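Local coordinates for Stk_08120 (Sulfolobus tokodaii str. 7, PDB 2EJX), which probably binds and carries fatty acids, as a member of a thermoacidophile-specific family within the Bet v 1-like clan, at residues 32-37 and 84-89. Numbering follows the deposited sequence.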
# COMPACT_ATOMS: atom_id res chain seq x y z
N PRO A 32 -3.74 -4.66 1.65
CA PRO A 32 -4.57 -4.71 2.86
C PRO A 32 -4.21 -3.63 3.89
O PRO A 32 -5.09 -3.13 4.60
CB PRO A 32 -4.29 -6.11 3.42
CG PRO A 32 -3.82 -6.89 2.18
CD PRO A 32 -3.00 -5.93 1.47
N GLN A 33 -2.96 -3.23 3.92
CA GLN A 33 -2.52 -2.18 4.88
C GLN A 33 -3.05 -0.79 4.56
O GLN A 33 -3.26 -0.00 5.50
CB GLN A 33 -0.99 -2.10 5.00
CG GLN A 33 -0.32 -3.25 5.74
CD GLN A 33 -0.52 -3.24 7.25
OE1 GLN A 33 -0.15 -4.20 7.97
NE2 GLN A 33 -1.10 -2.17 7.75
N ILE A 34 -3.23 -0.50 3.26
CA ILE A 34 -3.52 0.88 2.80
C ILE A 34 -4.92 1.09 2.25
O ILE A 34 -5.59 2.07 2.58
CB ILE A 34 -2.43 1.37 1.79
CG1 ILE A 34 -1.07 1.54 2.51
CG2 ILE A 34 -2.80 2.76 1.18
CD1 ILE A 34 0.09 1.52 1.57
N PHE A 35 -5.40 0.13 1.44
CA PHE A 35 -6.69 0.30 0.79
C PHE A 35 -7.83 0.20 1.82
O PHE A 35 -7.65 -0.45 2.85
CB PHE A 35 -6.85 -0.69 -0.37
CG PHE A 35 -6.29 -0.18 -1.66
CD1 PHE A 35 -4.98 0.28 -1.73
CD2 PHE A 35 -7.09 -0.09 -2.80
CE1 PHE A 35 -4.44 0.79 -2.92
CE2 PHE A 35 -6.56 0.43 -4.00
CZ PHE A 35 -5.24 0.84 -4.06
N PRO A 36 -8.99 0.88 1.56
CA PRO A 36 -10.09 0.80 2.54
C PRO A 36 -10.74 -0.57 2.66
O PRO A 36 -11.29 -1.07 1.68
CB PRO A 36 -11.13 1.82 2.04
CG PRO A 36 -10.51 2.53 0.89
CD PRO A 36 -9.31 1.76 0.41
N GLY A 37 -10.69 -1.16 3.85
CA GLY A 37 -11.55 -2.30 4.21
C GLY A 37 -11.36 -3.53 3.32
O GLY A 37 -12.33 -4.18 2.96
N GLY A 84 -5.67 3.81 -10.74
CA GLY A 84 -4.69 4.65 -10.12
C GLY A 84 -3.32 4.05 -10.01
O GLY A 84 -3.07 2.99 -10.57
N ILE A 85 -2.43 4.77 -9.31
CA ILE A 85 -1.08 4.28 -8.98
C ILE A 85 -0.78 4.53 -7.51
O ILE A 85 -1.04 5.63 -6.98
CB ILE A 85 0.02 4.97 -9.87
CG1 ILE A 85 -0.33 4.78 -11.36
CG2 ILE A 85 1.36 4.33 -9.65
CD1 ILE A 85 0.58 5.46 -12.35
N LEU A 86 -0.22 3.53 -6.85
CA LEU A 86 0.34 3.70 -5.50
C LEU A 86 1.86 3.68 -5.59
O LEU A 86 2.45 2.71 -6.08
CB LEU A 86 -0.15 2.58 -4.58
CG LEU A 86 0.31 2.56 -3.11
CD1 LEU A 86 -0.20 3.74 -2.43
CD2 LEU A 86 -0.31 1.33 -2.48
N TYR A 87 2.48 4.74 -5.10
CA TYR A 87 3.94 4.80 -5.07
C TYR A 87 4.46 4.65 -3.66
O TYR A 87 3.93 5.24 -2.74
CB TYR A 87 4.42 6.16 -5.53
CG TYR A 87 3.90 6.58 -6.87
CD1 TYR A 87 4.65 6.35 -8.02
CD2 TYR A 87 2.64 7.19 -7.00
CE1 TYR A 87 4.17 6.73 -9.26
CE2 TYR A 87 2.16 7.58 -8.24
CZ TYR A 87 2.94 7.33 -9.37
OH TYR A 87 2.49 7.71 -10.64
N ILE A 88 5.55 3.89 -3.53
CA ILE A 88 6.36 3.90 -2.31
C ILE A 88 7.82 4.29 -2.68
O ILE A 88 8.47 3.59 -3.46
CB ILE A 88 6.25 2.55 -1.51
CG1 ILE A 88 4.76 2.15 -1.29
CG2 ILE A 88 6.97 2.70 -0.13
CD1 ILE A 88 4.18 1.13 -2.32
N ARG A 89 8.29 5.44 -2.17
CA ARG A 89 9.58 5.99 -2.59
C ARG A 89 10.51 6.12 -1.40
O ARG A 89 10.13 6.69 -0.39
CB ARG A 89 9.42 7.36 -3.27
CG ARG A 89 8.47 7.37 -4.48
CD ARG A 89 8.32 8.81 -5.01
NE ARG A 89 7.48 8.84 -6.22
CZ ARG A 89 6.63 9.81 -6.54
NH1 ARG A 89 6.50 10.89 -5.77
NH2 ARG A 89 5.92 9.71 -7.66
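At the edge of the Phe35 ring, near its plane, sits the CD2 methyl of Leu86, with CE1 of Phe35 4.2 Å from that carbon. On the other side of the strand the Tyr87 ring has Ile85 CG2 over one face, 3.4 Å above its plane, and Arg89 NH2 over the opposite one at 3.6 Å, each offset toward the rim. The fold is the helix-grip of Bet v 1-like proteins, a curved antiparallel sheet wrapped against a long C-terminal helix. Here the end of helix 27-34 and the turn after it face strand 82-92 on the concave side of the sheet without a hydrogen bond between them. Leu86 and Ile34 point toward each other from backbones 9.6 Å apart, CA to CA, and meet tip to tip in the buried middle of the chain. Phe35, the first residue to leave helical conformation, slides past Leu86 in the opposite direction; its ring meets that of Tyr77 edge-to-face, and its side chain touches Tyr60 and Val62. Ile34 rests on Leu119 and Leu122 of helix 105-137 as well, while its carbonyl oxygen accepts a hydrogen bond from Asn118 ND2; the last turn of helix 27-34 is thus tied to the long helix, and the Ile34 side chain packs against both that helix and the strand. Leu86 points inward from the strand, and CG anti to the backbone N (chi1 -180°) carries CD2 on toward Ile34 and Phe35. Of its two methyls CD2 meets both partners, lying 4.1 Å from CD1 of Ile34.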